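Local coordinates for glutathione S-transferase (Bombyx mori, PDB 3AY8), which probably transfers glutathione to electrophilic substrates and works as a homodimer of two-domain subunits, at residues A72-L75 against A76-G80; K110-A113 against I114-I118; S129-D132 against D133-T137. One frame throughout, in Å; residues are numbered along the deposited sequence.

Interaction 1: A72-L75 against A76-G80; sequences ACYL and ADKYG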
loop_
_atom_site.group_PDB
_atom_site.type_symbol
_atom_site.label_atom_id
_atom_site.label_comp_id
_atom_site.label_asym_id
_atom_site.label_seq_id
_atom_site.Cartn_x
_atom_site.Cartn_y
_atom_site.Cartn_z
ATOM N N ALA A 72 -3.527 6.176 10.592
ATOM C CA ALA A 72 -4.445 7.239 10.190
ATOM C C ALA A 72 -5.929 6.822 10.268
ATOM O O ALA A 72 -6.765 7.572 10.794
ATOM C CB ALA A 72 -4.103 7.746 8.787
ATOM N N CYS A 73 -6.244 5.638 9.746
ATOM C CA CYS A 73 -7.619 5.122 9.769
ATOM C C CYS A 73 -8.074 4.784 11.197
ATOM O O CYS A 73 -9.227 4.995 11.554
ATOM C CB CYS A 73 -7.746 3.874 8.880
ATOM S SG CYS A 73 -7.459 4.180 7.119
ATOM N N TYR A 74 -7.164 4.235 11.988
ATOM C CA TYR A 74 -7.457 3.874 13.373
ATOM C C TYR A 74 -7.737 5.127 14.220
ATOM O O TYR A 74 -8.741 5.189 14.941
ATOM C CB TYR A 74 -6.299 3.082 13.967
ATOM C CG TYR A 74 -6.445 2.859 15.453
ATOM C CD1 TYR A 74 -7.352 1.915 15.946
ATOM C CD2 TYR A 74 -5.704 3.602 16.365
ATOM C CE1 TYR A 74 -7.508 1.722 17.305
ATOM C CE2 TYR A 74 -5.851 3.415 17.733
ATOM C CZ TYR A 74 -6.756 2.472 18.196
ATOM O OH TYR A 74 -6.909 2.256 19.546
ATOM N N LEU A 75 -6.845 6.116 14.115
ATOM C CA LEU A 75 -7.039 7.409 14.777
ATOM C C LEU A 75 -8.332 8.114 14.360
ATOM O O LEU A 75 -9.049 8.658 15.212
ATOM C CB LEU A 75 -5.835 8.331 14.528
ATOM C CG LEU A 75 -4.495 7.917 15.128
ATOM C CD1 LEU A 75 -3.427 8.959 14.791
ATOM C CD2 LEU A 75 -4.611 7.773 16.642
ATOM N N ALA A 76 -8.627 8.114 13.060
ATOM C CA ALA A 76 -9.829 8.781 12.570
ATOM C C ALA A 76 -11.116 8.150 13.142
ATOM O O ALA A 76 -12.001 8.873 13.614
ATOM C CB ALA A 76 -9.859 8.812 11.065
ATOM N N ASP A 77 -11.204 6.816 13.116
ATOM C CA ASP A 77 -12.371 6.106 13.659
ATOM C C ASP A 77 -12.429 6.142 15.200
ATOM O O ASP A 77 -13.502 6.290 15.769
ATOM C CB ASP A 77 -12.433 4.652 13.149
ATOM C CG ASP A 77 -13.091 4.526 11.772
ATOM O OD1 ASP A 77 -13.708 5.502 11.294
ATOM O OD2 ASP A 77 -13.002 3.438 11.153
ATOM N N LYS A 78 -11.281 6.015 15.865
ATOM C CA LYS A 78 -11.270 5.968 17.326
ATOM C C LYS A 78 -11.487 7.350 17.981
ATOM O O LYS A 78 -12.236 7.458 18.955
ATOM C CB LYS A 78 -9.992 5.286 17.844
ATOM C CG LYS A 78 -9.927 5.106 19.361
ATOM C CD LYS A 78 -10.430 3.753 19.812
ATOM C CE LYS A 78 -10.439 3.646 21.334
ATOM N NZ LYS A 78 -9.052 3.542 21.919
ATOM N N TYR A 79 -10.866 8.392 17.429
ATOM C CA TYR A 79 -10.847 9.714 18.071
ATOM C C TYR A 79 -11.478 10.850 17.267
ATOM O O TYR A 79 -11.640 11.955 17.787
ATOM C CB TYR A 79 -9.417 10.079 18.511
ATOM C CG TYR A 79 -8.828 9.070 19.472
ATOM C CD1 TYR A 79 -9.295 8.976 20.786
ATOM C CD2 TYR A 79 -7.834 8.187 19.062
ATOM C CE1 TYR A 79 -8.780 8.021 21.671
ATOM C CE2 TYR A 79 -7.306 7.239 19.932
ATOM C CZ TYR A 79 -7.786 7.163 21.238
ATOM O OH TYR A 79 -7.274 6.226 22.101
ATOM N N GLY A 80 -11.852 10.586 16.017
ATOM C CA GLY A 80 -12.511 11.597 15.183
ATOM C C GLY A 80 -13.807 12.123 15.782
ATOM O O GLY A 80 -14.638 11.349 16.251
HETATM O O HOH W 1 -10.645 2.340 10.994
#

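Interaction 2: K110-A113 against I114-I118; sequences KIRA and ICFPI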
loop_
_atom_site.group_PDB
_atom_site.type_symbol
_atom_site.label_atom_id
_atom_site.label_comp_id
_atom_site.label_asym_id
_atom_site.label_seq_id
_atom_site.Cartn_x
_atom_site.Cartn_y
_atom_site.Cartn_z
ATOM N N LYS A 110 7.459 4.803 -5.453
ATOM C CA LYS A 110 8.256 5.338 -6.558
ATOM C C LYS A 110 9.150 6.511 -6.136
ATOM O O LYS A 110 10.217 6.713 -6.702
ATOM C CB LYS A 110 7.341 5.721 -7.718
ATOM C CG LYS A 110 6.774 4.493 -8.443
ATOM C CD LYS A 110 5.768 4.887 -9.515
ATOM C CE LYS A 110 4.953 3.649 -9.970
ATOM N NZ LYS A 110 4.248 3.989 -11.233
ATOM N N ILE A 111 8.710 7.272 -5.140
ATOM C CA ILE A 111 9.560 8.276 -4.500
ATOM C C ILE A 111 10.732 7.571 -3.812
ATOM O O ILE A 111 11.896 7.927 -3.990
ATOM C CB ILE A 111 8.738 9.131 -3.494
ATOM C CG1 ILE A 111 7.702 9.979 -4.257
ATOM C CG2 ILE A 111 9.671 10.001 -2.628
ATOM C CD1 ILE A 111 6.593 10.674 -3.361
ATOM N N ARG A 112 10.412 6.535 -3.051
ATOM C CA ARG A 112 11.426 5.756 -2.364
ATOM C C ARG A 112 12.437 5.082 -3.322
ATOM O O ARG A 112 13.630 5.050 -3.031
ATOM C CB ARG A 112 10.742 4.712 -1.504
ATOM C CG ARG A 112 11.549 4.286 -0.332
ATOM C CD ARG A 112 10.872 3.109 0.369
ATOM N NE ARG A 112 11.535 2.834 1.639
ATOM C CZ ARG A 112 12.408 1.850 1.842
ATOM N NH1 ARG A 112 12.955 1.697 3.046
ATOM N NH2 ARG A 112 12.728 1.007 0.859
ATOM N N ALA A 113 11.948 4.553 -4.444
ATOM C CA ALA A 113 12.810 3.939 -5.474
ATOM C C ALA A 113 13.887 4.905 -5.967
ATOM O O ALA A 113 15.006 4.497 -6.274
ATOM C CB ALA A 113 11.983 3.428 -6.642
ATOM N N ILE A 114 13.543 6.185 -6.016
ATOM C CA ILE A 114 14.496 7.242 -6.365
ATOM C C ILE A 114 15.390 7.633 -5.180
ATOM O O ILE A 114 16.622 7.646 -5.298
ATOM C CB ILE A 114 13.752 8.482 -6.909
ATOM C CG1 ILE A 114 13.126 8.158 -8.268
ATOM C CG2 ILE A 114 14.685 9.731 -6.998
ATOM C CD1 ILE A 114 11.920 9.036 -8.616
ATOM N N CYS A 115 14.776 7.923 -4.035
ATOM C CA CYS A 115 15.505 8.551 -2.926
ATOM C C CYS A 115 16.333 7.628 -2.036
ATOM O O CYS A 115 17.399 8.031 -1.575
ATOM C CB CYS A 115 14.571 9.406 -2.071
ATOM S SG CYS A 115 13.794 10.738 -2.997
ATOM N N PHE A 116 15.848 6.416 -1.783
ATOM C CA PHE A 116 16.549 5.481 -0.902
ATOM C C PHE A 116 17.964 5.119 -1.396
ATOM O O PHE A 116 18.909 5.099 -0.601
ATOM C CB PHE A 116 15.713 4.217 -0.678
ATOM C CG PHE A 116 16.348 3.222 0.255
ATOM C CD1 PHE A 116 16.021 3.217 1.615
ATOM C CD2 PHE A 116 17.266 2.285 -0.220
ATOM C CE1 PHE A 116 16.602 2.300 2.487
ATOM C CE2 PHE A 116 17.863 1.365 0.646
ATOM C CZ PHE A 116 17.527 1.372 2.002
ATOM N N PRO A 117 18.121 4.807 -2.696
ATOM C CA PRO A 117 19.474 4.468 -3.136
ATOM C C PRO A 117 20.422 5.662 -3.123
ATOM O O PRO A 117 21.638 5.474 -2.986
ATOM C CB PRO A 117 19.258 3.970 -4.568
ATOM C CG PRO A 117 17.836 3.499 -4.578
ATOM C CD PRO A 117 17.126 4.495 -3.740
ATOM N N ILE A 118 19.868 6.867 -3.277
ATOM C CA ILE A 118 20.645 8.106 -3.244
ATOM C C ILE A 118 21.098 8.412 -1.808
ATOM O O ILE A 118 22.226 8.857 -1.592
ATOM C CB ILE A 118 19.846 9.309 -3.831
ATOM C CG1 ILE A 118 19.697 9.164 -5.345
ATOM C CG2 ILE A 118 20.499 10.646 -3.479
ATOM C CD1 ILE A 118 18.775 10.198 -5.988
HETATM O O HOH W 2 17.589 5.609 -7.260
#

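Interaction 3: S129-D132 against D133-T137; sequences SLKD and DLNST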
loop_
_atom_site.group_PDB
_atom_site.type_symbol
_atom_site.label_atom_id
_atom_site.label_comp_id
_atom_site.label_asym_id
_atom_site.label_seq_id
_atom_site.Cartn_x
_atom_site.Cartn_y
_atom_site.Cartn_z
ATOM N N SER A 129 14.450 6.078 -16.072
ATOM C CA SER A 129 13.379 5.082 -15.887
ATOM C C SER A 129 12.551 5.319 -14.613
ATOM O O SER A 129 11.318 5.215 -14.614
ATOM C CB SER A 129 13.975 3.674 -15.839
ATOM O OG SER A 129 14.970 3.594 -14.818
ATOM N N LEU A 130 13.239 5.631 -13.525
ATOM C CA LEU A 130 12.576 5.903 -12.246
ATOM C C LEU A 130 11.771 7.199 -12.278
ATOM O O LEU A 130 10.694 7.287 -11.666
ATOM C CB LEU A 130 13.617 5.976 -11.143
ATOM C CG LEU A 130 14.413 4.688 -10.929
ATOM C CD1 LEU A 130 15.383 4.898 -9.770
ATOM C CD2 LEU A 130 13.482 3.502 -10.663
ATOM N N LYS A 131 12.316 8.199 -12.976
ATOM C CA LYS A 131 11.673 9.500 -13.141
ATOM C C LYS A 131 10.378 9.331 -13.921
ATOM O O LYS A 131 9.334 9.842 -13.518
ATOM C CB LYS A 131 12.617 10.462 -13.875
ATOM C CG LYS A 131 12.062 11.854 -14.139
ATOM C CD LYS A 131 13.095 12.749 -14.841
ATOM C CE LYS A 131 12.542 14.152 -15.044
ATOM N NZ LYS A 131 13.566 15.066 -15.646
ATOM N N ASP A 132 10.451 8.612 -15.041
ATOM C CA ASP A 132 9.268 8.342 -15.856
ATOM C C ASP A 132 8.204 7.574 -15.075
ATOM O O ASP A 132 7.013 7.840 -15.213
ATOM C CB ASP A 132 9.650 7.527 -17.090
ATOM C CG ASP A 132 10.542 8.286 -18.043
ATOM O OD1 ASP A 132 10.770 9.504 -17.848
ATOM O OD2 ASP A 132 11.038 7.651 -18.992
ATOM N N ASP A 133 8.650 6.604 -14.281
ATOM C CA ASP A 133 7.749 5.768 -13.486
ATOM C C ASP A 133 6.977 6.634 -12.491
ATOM O O ASP A 133 5.751 6.551 -12.419
ATOM C CB ASP A 133 8.546 4.677 -12.765
ATOM C CG ASP A 133 7.684 3.478 -12.361
ATOM O OD1 ASP A 133 6.535 3.340 -12.852
ATOM O OD2 ASP A 133 8.162 2.682 -11.527
ATOM N N LEU A 134 7.692 7.487 -11.757
ATOM C CA LEU A 134 7.049 8.395 -10.824
ATOM C C LEU A 134 6.103 9.369 -11.543
ATOM O O LEU A 134 4.992 9.589 -11.094
ATOM C CB LEU A 134 8.076 9.172 -9.977
ATOM C CG LEU A 134 7.483 10.215 -9.009
ATOM C CD1 LEU A 134 6.441 9.620 -8.034
ATOM C CD2 LEU A 134 8.583 10.956 -8.237
ATOM N N ASN A 135 6.557 9.944 -12.653
ATOM C CA ASN A 135 5.732 10.879 -13.421
ATOM C C ASN A 135 4.420 10.270 -13.926
ATOM O O ASN A 135 3.395 10.941 -13.945
ATOM C CB ASN A 135 6.557 11.525 -14.550
ATOM C CG ASN A 135 7.386 12.718 -14.062
ATOM O OD1 ASN A 135 8.417 13.071 -14.651
ATOM N ND2 ASN A 135 6.937 13.346 -12.992
ATOM N N SER A 136 4.436 8.980 -14.275
ATOM C CA SER A 136 3.209 8.280 -14.639
ATOM C C SER A 136 2.210 8.201 -13.460
ATOM O O SER A 136 0.980 8.340 -13.642
ATOM C CB SER A 136 3.549 6.875 -15.155
ATOM O OG SER A 136 2.382 6.073 -15.196
ATOM N N THR A 137 2.744 7.985 -12.258
ATOM C CA THR A 137 1.923 7.974 -11.045
ATOM C C THR A 137 1.442 9.379 -10.702
ATOM O O THR A 137 0.283 9.566 -10.325
ATOM C CB THR A 137 2.668 7.294 -9.876
ATOM O OG1 THR A 137 2.701 5.889 -10.145
ATOM C CG2 THR A 137 1.942 7.527 -8.529
#

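Interaction 1: A72-L75 against A76-G80
Y74 and K78 run side by side down one flank of helix 68-79, with the lysine CB lying over one face of the Y74 ring near its rim, while one turn apart on the next flank L75 meets Y79. The enclosed part of the contact is the L75 side. L75 is buried, packed against L58 of the sheet and against A22 and I25 of helix 13-25 in the thioredoxin-like N-terminal domain, and its CD2 touches the edge of the Y79 ring, close to the ring plane, at 4.1 Å from Y79 CD2. A72 also packs on helix 13-25, and Y74 on L58. Backbone bonds bind the turns together: K78 N donates to Y74 O at 2.8 Å, and Y79 N to L75 O at 2.9 Å. L75 O also takes a weak bond from G80 N, where the chain leaves helical geometry.

The solvent side belongs to K78, which is exposed. Its chi1 of -176° brings CG over the rim of the Y79 ring, 3.4 Å above its plane, and bends at chi2 and chi4 turn the rest of the chain toward the hydroxyls. Further round the helix D77 OD2 accepts a 2.6 Å bond from a water that also gives a weak one to C73 O, and the same carboxylate forms a salt bridge with R93.

Both phenol hydroxyls, Y74 OH and Y79 OH, hydrogen-bond to OD2 of D60, and Y74 OH also bonds Q91 of the second subunit. The lysine amine, in a long and weak ion pair with D60, would add positive charge beside this cluster, which probably favours an ionised D60 near the dimer interface.

Interaction 2: K110-A113 against I114-I118
C115 N bonds to I111 O and F116 N to R112 O, both at 2.9 Å, in regular alpha-helical i to i+4 fashion in the last third of helix 90-120. The turn before them is less regular: I114 N shares its hydrogen between K110 O at 3.4 Å and I111 O at 3.1 Å, both weak. One residue beyond F116 the ladder breaks, because the ring nitrogen of P117 has no hydrogen to give. P117 CD instead lies 3.3 Å from A113 O, and the helix kinks there. A water donates to A113 O, the carbonyl that an N-H at position 117 would have used, and to I114 O, both at 3.0 Å.

Among the side chains, R112 and F116 form the main pair. Each has CG anti to its own backbone nitrogen (chi1 -154° and -178°), which sends both the same way off the helix, and the extended arginine chain carries its guanidinium over one face of the phenyl ring. NH1 is 3.7 Å from F116 CD1. The planes are tilted 26° apart, with F116 CD1 over the rim of the R112 guanidinium, 3.6 Å above its plane. F116 also meets the ring of F120.

Helix 90-120 belongs to the all-helical C-terminal domain of the glutathione transferase fold, beside helices 128-147 and 158-173. The other flank of the segments faces those neighbours. I111 and C115 lie one turn apart, with I111 CG2 4.2 Å from C115 SG, and both touch I170. I114 turns its CD1 back over K110 O and packs on L130 and L134 of helix 128-147.

Interaction 3: S129-D132 against D133-T137
Helix 128-147 belongs to the helical bundle of the glutathione transferase C-terminal domain, and near its start K131 and N135 stand side by side on an outer flank, one turn apart. The lysine chain, with chi1 179° and straight beyond CG, runs outward from the helix alongside N135. N135 CB rests 3.4 Å from K131 O, the same carbonyl that takes the backbone hydrogen bond from N135 N at 2.9 Å. K131 touches W175 and N135 touches F180, both in loops.

Regular i to i+4 bonds join the remaining turns. D133 N donates to S129 O, L134 N to L130 O and S136 N to D132 O, each at 3.0 Å. The beta carbons of the later residues settle against the carbonyls of the turn before, D133 CB lying 3.4 Å from S129 O and L134 CB 3.6 Å from L130 O.

D133, with its carboxylate swung opposite the backbone nitrogen (chi1 -158°), sends that group away from the preceding turn. Its OD1 forms a salt bridge with the amine of K110 on helix 90-120, an amine that T137 OG1 also binds. On the apolar flank T137 touches F102 of that same helix and L134 packs on W175, whereas S129, K131, D132 and S136 are exposed. A helix with one apolar flank turned to its neighbours and a polar flank toward solvent is the amphipathic pattern typical of helical bundles such as this domain.

Interactions 2 and 3 are adjoining faces of two successive helices, their centres 11 Å apart. K110 NZ of interaction 2 reaches T137 OG1 at 2.7 Å, a probable hydrogen bond, and D133 OD1 at 2.9 Å, a salt bridge. Next to this polar join, I114 CG1 packs on L130 CB at 3.6 Å. Interaction 1 lies across the chain's centre, its own centre about 30 Å from that of interaction 2 and 32 Å from that of interaction 3. It sits in the thioredoxin-like N-terminal domain, which in glutathione transferases provides most of the glutathione site, and it touches the second subunit, whereas interactions 2 and 3 meet no other protein chain of the dimer.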